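Local coordinates for DynE8 (Micromonospora chersina, PDB 4AMM), which serves as the acyltransferase domain of an iterative enediyne polyketide synthase, probably loading acyl units onto its carrier domain on the way to dynemicin, at residues D2-V7 against E34-A39; A55-D60 against M378-A383; G41-H46 against D393-F398; L19-R24 against R70-L75; L83-G88 against T364-D369. All coordinates share one frame; numbering follows the deposited sequence. Where two conformers were deposited one is given.

Contact 1: D2-V7 against E34-A39; sequences DHELVV and ELTDLA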
# COMPACT_ATOMS: atom_id res chain seq x y z
N ASP A 2 20.22 -1.99 6.12
CA ASP A 2 20.53 -0.55 6.11
C ASP A 2 19.69 0.32 7.07
O ASP A 2 20.05 1.45 7.39
CB ASP A 2 20.49 0.03 4.68
CG ASP A 2 19.11 -0.13 3.97
OD1 ASP A 2 18.21 -0.86 4.49
OD2 ASP A 2 18.94 0.46 2.87
N HIS A 3 18.57 -0.22 7.55
CA HIS A 3 17.86 0.44 8.62
C HIS A 3 17.73 -0.61 9.70
O HIS A 3 17.56 -1.83 9.42
CB HIS A 3 16.44 0.91 8.24
CG HIS A 3 16.41 2.14 7.39
ND1 HIS A 3 16.89 2.14 6.11
CD2 HIS A 3 15.99 3.39 7.65
CE1 HIS A 3 16.78 3.35 5.61
NE2 HIS A 3 16.22 4.13 6.52
N GLU A 4 17.83 -0.14 10.91
CA GLU A 4 17.64 -0.95 12.09
C GLU A 4 16.27 -0.61 12.67
O GLU A 4 15.78 0.52 12.55
CB GLU A 4 18.75 -0.67 13.09
CG GLU A 4 18.70 -1.69 14.21
CD GLU A 4 18.80 -3.14 13.62
OE1 GLU A 4 19.91 -3.60 13.27
OE2 GLU A 4 17.71 -3.74 13.39
N LEU A 5 15.65 -1.57 13.36
CA LEU A 5 14.39 -1.38 14.05
C LEU A 5 14.60 -1.33 15.52
O LEU A 5 15.12 -2.30 16.10
CB LEU A 5 13.49 -2.60 13.73
CG LEU A 5 12.17 -2.66 14.51
CD1 LEU A 5 11.27 -1.43 14.22
CD2 LEU A 5 11.46 -3.99 14.09
N VAL A 6 14.20 -0.23 16.17
CA VAL A 6 14.40 -0.08 17.59
C VAL A 6 13.06 0.09 18.25
O VAL A 6 12.29 1.01 17.94
CB VAL A 6 15.23 1.19 17.91
CG1 VAL A 6 15.41 1.27 19.37
CG2 VAL A 6 16.55 1.05 17.18
N VAL A 7 12.69 -0.93 19.08
CA VAL A 7 11.43 -0.87 19.78
C VAL A 7 11.64 -0.84 21.28
O VAL A 7 12.62 -1.42 21.76
CB VAL A 7 10.49 -2.06 19.42
CG1 VAL A 7 10.27 -2.21 17.92
CG2 VAL A 7 11.00 -3.45 20.02
N GLU A 34 27.19 -2.15 17.67
CA GLU A 34 26.65 -1.94 19.04
C GLU A 34 25.16 -1.57 19.00
O GLU A 34 24.37 -2.02 19.86
CB GLU A 34 27.45 -0.83 19.77
CG GLU A 34 28.70 -1.32 20.38
CD GLU A 34 29.67 -0.18 20.63
OE1 GLU A 34 29.66 0.77 19.82
OE2 GLU A 34 30.45 -0.26 21.63
N LEU A 35 24.74 -0.78 18.03
CA LEU A 35 23.34 -0.39 17.88
C LEU A 35 22.55 -1.65 17.55
O LEU A 35 21.44 -1.81 18.08
CB LEU A 35 23.18 0.67 16.78
CG LEU A 35 21.78 0.95 16.25
CD1 LEU A 35 21.06 1.60 17.35
CD2 LEU A 35 21.76 1.80 14.96
N THR A 36 23.03 -2.50 16.66
CA THR A 36 22.30 -3.78 16.40
C THR A 36 22.15 -4.60 17.64
O THR A 36 21.06 -5.14 17.88
CB THR A 36 23.00 -4.55 15.28
OG1 THR A 36 22.90 -3.78 14.10
CG2 THR A 36 22.36 -5.86 15.03
N ASP A 37 23.17 -4.73 18.47
CA ASP A 37 23.03 -5.47 19.73
C ASP A 37 22.06 -4.81 20.64
O ASP A 37 21.19 -5.53 21.27
CB ASP A 37 24.38 -5.61 20.45
CG ASP A 37 25.22 -6.78 19.93
OD1 ASP A 37 24.67 -7.78 19.40
OD2 ASP A 37 26.48 -6.68 20.06
N LEU A 38 22.05 -3.49 20.77
CA LEU A 38 21.08 -2.86 21.64
C LEU A 38 19.69 -3.12 21.09
O LEU A 38 18.77 -3.48 21.89
CB LEU A 38 21.35 -1.34 21.70
CG LEU A 38 20.31 -0.49 22.42
CD1 LEU A 38 20.24 -0.87 23.87
CD2 LEU A 38 20.68 1.02 22.29
N ALA A 39 19.46 -2.96 19.79
CA ALA A 39 18.12 -3.09 19.17
C ALA A 39 17.68 -4.57 19.33
O ALA A 39 16.47 -4.82 19.63
CB ALA A 39 18.22 -2.70 17.70
O HOH W 1 14.35 -3.26 18.72

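Contact 2: A55-D60 against M378-A383; sequences AAAVRD and MAAGTA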
# COMPACT_ATOMS: atom_id res chain seq x y z
N ALA A 55 8.51 2.83 18.60
CA ALA A 55 9.29 2.07 17.63
C ALA A 55 9.81 3.05 16.57
O ALA A 55 9.00 3.91 16.14
CB ALA A 55 8.38 1.01 16.91
N ALA A 56 11.03 2.84 16.11
CA ALA A 56 11.58 3.71 15.07
C ALA A 56 12.43 2.87 14.20
O ALA A 56 13.20 1.99 14.62
CB ALA A 56 12.42 4.80 15.73
N ALA A 57 12.40 3.21 12.90
CA ALA A 57 13.35 2.67 11.96
C ALA A 57 14.46 3.72 11.78
O ALA A 57 14.12 4.86 11.45
CB ALA A 57 12.66 2.42 10.64
N VAL A 58 15.68 3.32 11.95
CA VAL A 58 16.79 4.30 11.97
C VAL A 58 17.95 3.82 11.14
O VAL A 58 18.20 2.63 11.00
CB VAL A 58 17.22 4.61 13.43
CG1 VAL A 58 16.02 5.16 14.31
CG2 VAL A 58 17.87 3.35 14.06
N ARG A 59 18.74 4.78 10.61
CA ARG A 59 19.91 4.42 9.84
C ARG A 59 21.15 4.19 10.69
O ARG A 59 22.00 3.42 10.33
CB ARG A 59 20.20 5.45 8.71
CG ARG A 59 19.12 5.42 7.63
CD ARG A 59 19.55 6.17 6.35
NE ARG A 59 20.15 7.47 6.68
CZ ARG A 59 21.16 8.05 6.00
NH1 ARG A 59 21.72 7.47 4.94
NH2 ARG A 59 21.62 9.22 6.41
N ASP A 60 21.18 4.80 11.86
CA ASP A 60 22.36 4.79 12.74
C ASP A 60 22.05 5.34 14.09
O ASP A 60 20.91 5.75 14.33
CB ASP A 60 23.54 5.60 12.08
CG ASP A 60 23.19 7.02 11.77
OD1 ASP A 60 22.24 7.62 12.31
OD2 ASP A 60 23.93 7.60 10.91
N MET A 378 10.68 -2.69 5.43
CA MET A 378 10.39 -3.73 6.38
C MET A 378 10.62 -3.16 7.77
O MET A 378 9.79 -3.40 8.61
CB MET A 378 11.10 -5.07 6.16
CG MET A 378 10.97 -5.62 4.73
SD MET A 378 9.36 -6.11 4.08
CE MET A 378 9.09 -7.21 5.45
N ALA A 379 11.65 -2.34 8.00
CA ALA A 379 11.80 -1.76 9.33
C ALA A 379 10.73 -0.79 9.65
O ALA A 379 10.14 -0.88 10.77
CB ALA A 379 13.16 -1.06 9.49
N ALA A 380 10.37 0.14 8.80
CA ALA A 380 9.37 1.13 9.14
C ALA A 380 7.96 0.54 9.29
O ALA A 380 7.19 0.92 10.16
CB ALA A 380 9.39 2.29 8.05
N GLY A 381 7.59 -0.36 8.39
CA GLY A 381 6.33 -1.05 8.45
C GLY A 381 6.25 -1.91 9.70
O GLY A 381 5.16 -1.94 10.30
N THR A 382 7.32 -2.57 10.11
CA THR A 382 7.23 -3.41 11.31
C THR A 382 7.18 -2.50 12.52
O THR A 382 6.45 -2.79 13.50
CB THR A 382 8.39 -4.37 11.37
OG1 THR A 382 8.38 -5.18 10.16
CG2 THR A 382 8.22 -5.34 12.52
N ALA A 383 7.88 -1.35 12.52
CA ALA A 383 7.80 -0.40 13.64
C ALA A 383 6.37 0.09 13.74
O ALA A 383 5.84 0.20 14.89
CB ALA A 383 8.74 0.85 13.35

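Contact 3: G41-H46 against D393-F398; sequences GLAAAH and DATPFF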
# COMPACT_ATOMS: atom_id res chain seq x y z
N GLY A 41 18.50 -6.68 21.63
CA GLY A 41 18.18 -6.87 23.05
C GLY A 41 16.91 -6.24 23.41
O GLY A 41 16.07 -6.85 24.18
N LEU A 42 16.60 -5.02 22.95
CA LEU A 42 15.34 -4.38 23.26
C LEU A 42 14.19 -5.16 22.69
O LEU A 42 13.13 -5.24 23.34
CB LEU A 42 15.36 -2.90 22.68
CG LEU A 42 16.29 -1.99 23.50
CD1 LEU A 42 16.43 -0.65 22.66
CD2 LEU A 42 15.68 -1.68 24.83
N ALA A 43 14.33 -5.70 21.48
CA ALA A 43 13.20 -6.44 20.86
C ALA A 43 12.94 -7.70 21.71
O ALA A 43 11.74 -8.07 21.88
CB ALA A 43 13.49 -6.79 19.44
N ALA A 44 13.97 -8.34 22.23
CA ALA A 44 13.78 -9.58 23.02
C ALA A 44 13.11 -9.25 24.31
O ALA A 44 12.28 -10.03 24.82
CB ALA A 44 15.12 -10.24 23.22
N ALA A 45 13.38 -8.10 24.91
CA ALA A 45 12.91 -7.78 26.25
C ALA A 45 11.56 -7.05 26.23
O ALA A 45 10.87 -7.02 27.24
CB ALA A 45 13.96 -6.84 26.91
N HIS A 46 11.12 -6.43 25.15
CA HIS A 46 9.93 -5.65 25.02
C HIS A 46 9.00 -6.25 24.00
O HIS A 46 8.79 -5.81 22.89
CB HIS A 46 10.32 -4.19 24.57
CG HIS A 46 11.03 -3.48 25.66
ND1 HIS A 46 12.39 -3.36 25.74
CD2 HIS A 46 10.53 -2.99 26.81
CE1 HIS A 46 12.69 -2.72 26.87
NE2 HIS A 46 11.58 -2.46 27.51
N ASP A 393 5.59 -8.60 18.95
CA ASP A 393 6.97 -9.17 19.07
C ASP A 393 7.73 -8.81 17.81
O ASP A 393 7.37 -9.33 16.74
CB ASP A 393 6.84 -10.70 19.31
CG ASP A 393 8.11 -11.40 19.55
OD1 ASP A 393 9.23 -10.83 19.21
OD2 ASP A 393 8.12 -12.55 20.05
N ALA A 394 8.72 -7.93 17.93
CA ALA A 394 9.51 -7.53 16.78
C ALA A 394 10.77 -8.35 16.63
O ALA A 394 11.60 -8.10 15.69
CB ALA A 394 9.86 -6.02 17.00
N THR A 395 11.00 -9.39 17.44
CA THR A 395 12.21 -10.25 17.29
C THR A 395 12.40 -10.87 15.86
O THR A 395 13.57 -11.07 15.54
CB THR A 395 12.38 -11.33 18.38
OG1 THR A 395 11.29 -12.26 18.26
CG2 THR A 395 12.46 -10.72 19.76
N PRO A 396 11.32 -11.15 15.09
CA PRO A 396 11.57 -11.70 13.74
C PRO A 396 12.48 -10.77 12.91
O PRO A 396 13.16 -11.31 12.01
CB PRO A 396 10.17 -11.81 13.15
CG PRO A 396 9.30 -12.05 14.30
CD PRO A 396 9.88 -11.14 15.40
N PHE A 397 12.52 -9.48 13.17
CA PHE A 397 13.38 -8.63 12.37
C PHE A 397 14.83 -8.93 12.60
O PHE A 397 15.67 -8.52 11.79
CB PHE A 397 13.04 -7.15 12.72
CG PHE A 397 13.71 -6.16 11.80
CD1 PHE A 397 13.11 -5.82 10.60
CD2 PHE A 397 14.89 -5.55 12.16
CE1 PHE A 397 13.78 -4.92 9.67
CE2 PHE A 397 15.54 -4.59 11.23
CZ PHE A 397 14.99 -4.33 10.04
N PHE A 398 15.20 -9.62 13.69
CA PHE A 398 16.59 -9.86 14.07
C PHE A 398 17.08 -11.26 13.74
O PHE A 398 18.25 -11.54 13.94
CB PHE A 398 16.79 -9.50 15.57
CG PHE A 398 16.57 -8.06 15.83
CD1 PHE A 398 17.65 -7.18 15.59
CD2 PHE A 398 15.31 -7.55 16.13
CE1 PHE A 398 17.48 -5.84 15.66
CE2 PHE A 398 15.12 -6.15 16.25
CZ PHE A 398 16.22 -5.29 16.00
O HOH W 2 9.69 -6.91 20.41

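Contact 4: L19-R24 against R70-L75; sequences LLTRVR and RALGHL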
# COMPACT_ATOMS: atom_id res chain seq x y z
N LEU A 19 12.41 5.30 30.43
CA LEU A 19 13.12 4.38 29.60
C LEU A 19 13.76 5.04 28.36
O LEU A 19 14.92 4.80 28.03
CB LEU A 19 12.15 3.27 29.19
CG LEU A 19 12.75 2.29 28.20
CD1 LEU A 19 13.99 1.61 28.72
CD2 LEU A 19 11.67 1.24 27.83
N LEU A 20 12.93 5.84 27.68
CA LEU A 20 13.45 6.51 26.50
C LEU A 20 14.65 7.44 26.81
O LEU A 20 15.56 7.57 26.03
CB LEU A 20 12.36 7.28 25.77
CG LEU A 20 11.24 6.39 25.19
CD1 LEU A 20 10.29 7.27 24.39
CD2 LEU A 20 11.74 5.25 24.32
N THR A 21 14.59 8.09 27.95
CA THR A 21 15.71 8.94 28.39
C THR A 21 16.97 8.09 28.55
O THR A 21 18.07 8.45 28.13
CB THR A 21 15.32 9.63 29.72
OG1 THR A 21 14.24 10.50 29.46
CG2 THR A 21 16.49 10.43 30.29
N ARG A 22 16.84 6.90 29.14
CA ARG A 22 17.99 6.05 29.32
C ARG A 22 18.48 5.44 28.02
O ARG A 22 19.68 5.32 27.77
CB ARG A 22 17.66 4.98 30.35
CG ARG A 22 17.57 5.63 31.75
CD ARG A 22 17.31 4.59 32.79
NE ARG A 22 17.11 5.18 34.10
CZ ARG A 22 18.09 5.41 34.97
NH1 ARG A 22 19.35 5.11 34.67
NH2 ARG A 22 17.82 5.95 36.14
N VAL A 23 17.56 5.03 27.15
CA VAL A 23 18.02 4.55 25.86
C VAL A 23 18.74 5.66 25.08
O VAL A 23 19.71 5.35 24.40
CB VAL A 23 16.80 4.04 25.04
CG1 VAL A 23 17.27 3.60 23.67
CG2 VAL A 23 16.13 2.88 25.78
N ARG A 24 18.25 6.91 25.17
CA ARG A 24 18.91 8.03 24.49
C ARG A 24 20.34 8.21 24.98
O ARG A 24 21.26 8.36 24.16
CB ARG A 24 18.14 9.32 24.65
CG ARG A 24 18.76 10.47 23.83
CD ARG A 24 18.45 11.83 24.49
NE ARG A 24 18.75 12.94 23.56
CZ ARG A 24 19.95 13.52 23.39
NH1 ARG A 24 21.02 13.13 24.06
NH2 ARG A 24 20.05 14.51 22.49
N ARG A 70 12.44 13.41 19.58
CA ARG A 70 11.09 13.70 19.19
C ARG A 70 10.04 13.04 20.06
O ARG A 70 9.08 13.65 20.44
CB ARG A 70 10.86 13.32 17.72
CG ARG A 70 11.51 14.27 16.73
CD ARG A 70 10.92 13.88 15.34
NE ARG A 70 9.49 14.14 15.15
CZ ARG A 70 8.82 13.76 14.01
NH1 ARG A 70 9.45 13.06 13.11
NH2 ARG A 70 7.55 14.00 13.82
N ALA A 71 10.27 11.75 20.39
CA ALA A 71 9.32 11.06 21.23
C ALA A 71 9.26 11.70 22.61
O ALA A 71 8.15 11.89 23.12
CB ALA A 71 9.71 9.59 21.32
N LEU A 72 10.43 11.97 23.18
CA LEU A 72 10.47 12.60 24.51
C LEU A 72 9.83 13.97 24.51
O LEU A 72 9.06 14.29 25.42
CB LEU A 72 11.91 12.73 25.03
CG LEU A 72 12.55 11.40 25.45
CD1 LEU A 72 14.05 11.33 25.49
CD2 LEU A 72 11.97 10.93 26.80
N GLY A 73 10.02 14.74 23.46
CA GLY A 73 9.40 16.06 23.41
C GLY A 73 7.90 15.92 23.38
O GLY A 73 7.18 16.69 24.03
N HIS A 74 7.39 14.95 22.58
CA HIS A 74 6.00 14.68 22.47
C HIS A 74 5.41 14.29 23.83
O HIS A 74 4.36 14.85 24.25
CB HIS A 74 5.76 13.52 21.46
CG HIS A 74 4.30 13.28 21.12
ND1 HIS A 74 3.55 12.19 21.57
CD2 HIS A 74 3.48 13.97 20.31
CE1 HIS A 74 2.33 12.25 21.06
NE2 HIS A 74 2.26 13.33 20.30
N LEU A 75 6.06 13.34 24.53
CA LEU A 75 5.53 12.90 25.83
C LEU A 75 5.60 14.14 26.79
O LEU A 75 4.70 14.25 27.64
CB LEU A 75 6.37 11.75 26.37
CG LEU A 75 6.29 10.42 25.59
CD1 LEU A 75 7.34 9.46 26.08
CD2 LEU A 75 4.90 9.85 25.78

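Contact 5: L83-G88 against T364-D369; sequences LDAGRG and TAVSLD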
# COMPACT_ATOMS: atom_id res chain seq x y z
N LEU A 83 2.54 9.58 14.98
CA LEU A 83 2.62 8.59 13.92
C LEU A 83 3.28 9.33 12.75
O LEU A 83 2.57 10.11 12.12
CB LEU A 83 1.24 8.06 13.55
CG LEU A 83 0.39 7.45 14.70
CD1 LEU A 83 -0.92 7.02 14.09
CD2 LEU A 83 1.17 6.27 15.30
N ASP A 84 4.57 9.18 12.56
CA ASP A 84 5.21 9.88 11.39
C ASP A 84 5.74 8.79 10.46
O ASP A 84 6.89 8.37 10.55
CB ASP A 84 6.32 10.78 11.88
CG ASP A 84 6.81 11.65 10.76
OD1 ASP A 84 6.56 11.31 9.54
OD2 ASP A 84 7.49 12.66 11.10
N ALA A 85 4.85 8.38 9.56
CA ALA A 85 5.20 7.34 8.63
C ALA A 85 6.40 7.74 7.78
O ALA A 85 7.26 6.94 7.55
CB ALA A 85 4.00 6.92 7.73
N GLY A 86 6.49 9.01 7.31
CA GLY A 86 7.62 9.42 6.49
C GLY A 86 8.94 9.58 7.13
O GLY A 86 9.98 9.80 6.48
N ARG A 87 8.99 9.42 8.45
CA ARG A 87 10.22 9.37 9.20
C ARG A 87 10.42 8.01 9.93
O ARG A 87 11.35 7.90 10.69
CB ARG A 87 10.36 10.56 10.12
CG ARG A 87 10.39 11.94 9.35
CD ARG A 87 11.73 12.17 8.73
NE ARG A 87 11.78 13.40 7.95
CZ ARG A 87 11.46 13.51 6.67
NH1 ARG A 87 11.00 12.49 5.90
NH2 ARG A 87 11.59 14.75 6.11
N GLY A 88 9.45 7.13 9.77
CA GLY A 88 9.52 5.79 10.40
C GLY A 88 9.50 5.82 11.94
O GLY A 88 10.18 4.98 12.55
N THR A 364 -2.72 8.19 7.14
CA THR A 364 -1.35 7.83 7.55
C THR A 364 -1.00 6.43 7.10
O THR A 364 -1.77 5.52 7.42
CB THR A 364 -1.27 7.84 9.09
OG1 THR A 364 -1.56 9.18 9.60
CG2 THR A 364 0.12 7.41 9.65
N ALA A 365 0.07 6.27 6.29
CA ALA A 365 0.34 4.99 5.68
C ALA A 365 1.84 4.81 5.53
O ALA A 365 2.59 5.80 5.19
CB ALA A 365 -0.35 4.92 4.30
N VAL A 366 2.31 3.60 5.64
CA VAL A 366 3.70 3.24 5.43
C VAL A 366 3.78 1.91 4.74
O VAL A 366 2.87 1.07 4.94
CB VAL A 366 4.41 3.24 6.80
CG1 VAL A 366 3.82 2.24 7.71
CG2 VAL A 366 5.90 3.02 6.65
N SER A 367 4.75 1.65 3.88
CA SER A 367 4.82 0.40 3.15
C SER A 367 5.90 -0.49 3.72
O SER A 367 7.04 -0.04 3.99
CB SER A 367 5.14 0.71 1.66
OG SER A 367 5.21 -0.54 0.97
N LEU A 368 5.62 -1.78 3.84
CA LEU A 368 6.63 -2.77 4.12
C LEU A 368 7.61 -2.94 2.98
O LEU A 368 8.68 -3.51 3.23
CB LEU A 368 5.95 -4.13 4.34
CG LEU A 368 5.31 -4.26 5.71
CD1 LEU A 368 4.35 -5.43 5.71
CD2 LEU A 368 6.38 -4.46 6.85
N ASP A 369 7.24 -2.56 1.73
CA ASP A 369 8.17 -2.64 0.57
C ASP A 369 8.75 -4.04 0.44
O ASP A 369 9.95 -4.23 0.44
CB ASP A 369 9.19 -1.53 0.62
CG ASP A 369 9.88 -1.33 -0.70
OD1 ASP A 369 9.47 -1.92 -1.76
OD2 ASP A 369 10.86 -0.52 -0.68

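Contact 1: D2-V7 against E34-A39
E4 and A39 are central to a buried strand-on-helix contact at an outermost strand of the four-stranded antiparallel sheet. Strand 4-7 passes helix 34-39 at 42°, the axes 8.3 Å apart. That spacing suits a residue as small as A39: its CB sits 3.5 Å from L5 O and 3.7 Å from E4 CG, with V6 CG2 touching it from further along the strand. The polar half belongs to E4. CG lies anti to the backbone N (chi1 -170°), and a bend at chi2 (57°) folds the carboxylate back over its strand. OE2 accepts L5 N at 3.0 Å and makes a salt bridge with R401, while OE1 takes a bond from T36 OG1 at 3.1 Å on its anti side, the two side chains crossing nearly at right angles. R32 adds a long, weak ion pair to OE1. Water 1 receives V7 N and donates to L5 O and to A39 O (2.8 Å), bridging strand and helix. Cut back to an alanine, E4 would probably leave R401 lacking its carboxylate mate and T36 OG1 without this acceptor. The chemistry implies a buried carboxylate paid for by several donors, fastening helix 32-45 (through T36) and C-terminal R401 to one edge strand.

Contact 2: A55-D60 against M378-A383
A55 and A57 face helix 378-383 from a strand that runs almost exactly against it: the N-to-C directions differ by 173°, and the axes come within 7.1 Å. Backbones approach closely at two places, with A55 CA 4.9 Å from A383 CA and A57 CA 5.1 Å from A380 CA. Such nearness is possible because every side chain in the interface is a methyl. A55 and A57 point toward the helix while A56 and V58 point away, as expected in a strand.

At the A55 end, its CB meets A383 CB at 3.6 Å and also lies 3.3 Å from A383 O. Two residues on, A57 CB touches A379 CB at 3.7 Å, sits beside the backbone N of A380 and is brushed by A380 CB. The side chains meet only through methyls, which also rest on the helix backbone. Next to A383, T382 OG1 gives its proton to M378 O at 2.7 Å, reaching that oxygen from the face of its plane opposite to the one used by T382 N; W161 NE1 is a further partner of the hydroxyl, so this buried polar group is well satisfied. L5 of the neighbouring strand also packs on A383, and F397 covers A379.

Strand 52-58 is an inner strand, bonded to 4-10 on one flank and 89-92 on the other. D60 then caps the following helix through G63 N. This sheet-and-helix layer, covered by the last acyltransferase helix, 376-387, is consistent with the ketosynthase-to-acyltransferase linker of polyketide synthases.

Contact 3: G41-H46 against D393-F398
A43 is the tight spot where helix 41-45 receives the C-terminal loop 393-398. Its CB lies 3.6 Å from F398 CE2, approaching the ring obliquely, with A394 CB further off on another flank. T395 closes over the end of the same residue: its methyl CG2 stands 3.5 Å from A43 O and 3.7 Å from A44 CA. With OG1 between backbone N and carbonyl carbon (chi1 65°) and turned to D393 OD1, to which it donates at 2.7 Å, CG2 is left facing the helix. The same oxygen accepts T395 N at 2.9 Å, met nearly head-on, which makes an Asx turn; D393 OD2 is held by a salt bridge to R47.

The outer side is looser: A44 is exposed and meets T395 only at its margin. Near H46 the segments meet through water 2 and not directly; it donates to A43 O (2.8 Å) and to H46 O and accepts A394 N. Without CG2 and OG1, an alanine at T395 would probably open a gap over A43 O and leave D393 less firmly fixed, held by T395 N and R47.

Past the turn, F397 N bonds to A394 O and F398 N to T395 O, two successive i-to-i+3 backbone bonds that bring F397 CD2 over a face of the F398 ring. A tail that leaves the last helix and returns to the N-terminal helices is consistent with the post-acyltransferase linker of modular polyketide synthases.

Contact 4: L19-R24 against R70-L75
L20 and L72 carry the contact between them; L20 reaches toward helix 70-75. Its CG is anti to the carbonyl carbon (chi1 -64°) and the chain stays extended at chi2, which sends CD1 forward into a notch between A71 CB (3.9 Å) and L75 CD1 (4.0 Å). L75 comes across it at about a right angle. Closer to the backbone, L72 returns the contact: its CD2 rests against L20 CB at 3.8 Å and also against T21 OG1 at 3.5 Å. L72 and T21 likewise meet crosswise. The T21 oxygen, which bonds to T17 O in its own helix, meets the leucine methyl in simple van der Waals packing.

These are two helices of the layer on the face of the antiparallel sheet turned away from helix 376-387. They run antiparallel, 154° between directions with axes 10.2 Å apart, a spacing that leaves room for leucines to interleave. L20 also touches C8 of the sheet beneath, and L75 lies on L91.

Toward the ends the chemistry turns polar. R24 stretches across beside V65 and L68 and forms a salt bridge with D69, while R70, on the other helix, pairs with D84 at the end of an edge strand.

Contact 5: L83-G88 against T364-D369
A85 marks the seam between the antiparallel sheet of the probable linker region and the parallel sheet of the acyltransferase core: it starts the 3-10 turn that follows strand 81-84, an outermost strand of the first, and it leans on strand 365-367, an outermost strand of the second. Its CB comes within 3.1 Å of A365 O, a tight approach, and 3.8 Å of V366 CB. V366 meets A85 with its branch carbon CB, while its side chain also reaches A380 and A384 of helix 376-387. Two residues back in each segment, T364 lays its methyl CG2 against L83 CB at 4.1 Å. Small apolar groups thus join the turn and strand end to strand 365-367 by packing alone.

Each segment holds its own shape. G88 N bonds to A85 O at 3.1 Å in the turn, and R87 NH1 bends back to G86 O at 2.9 Å, coming from well above the carbonyl plane. D84 has its salt bridge to R70. Across the seam S367 OG accepts D369 N at 3.0 Å, an ST turn that ends the strand, and both side chains also bond to the backbone of G351.

G88, with its positive phi, passes the chain on to strand 89-92. A parallel sheet edged by 365-367, beside 344-347, fits the alpha/beta hydrolase-like core of malonyl transferase relatives, here abutting the antiparallel sheet.

Contacts 1, 2 and 4 build the two-sided layer round the antiparallel sheet: strands 4-10 and 52-58 are neighbours in it, bonded through E4 with V58 and V6 with A56. All three are buried, although contact 4 lies farthest from the chain's centre, about 30 Å between centres; contacts 3 and 5 are only partly buried, although contact 5 is the nearest, about 10 Å. Contacts 2 and 5 are joined by A57 N to G88 O, and R70 to D84 ties contact 4 to contact 5. Methyl packing dominates 2, 4 and 5; contacts 1 and 3, which share helix 32-45, add carboxylates and bridging waters, and F397 and F398 of contact 3 lie against E4.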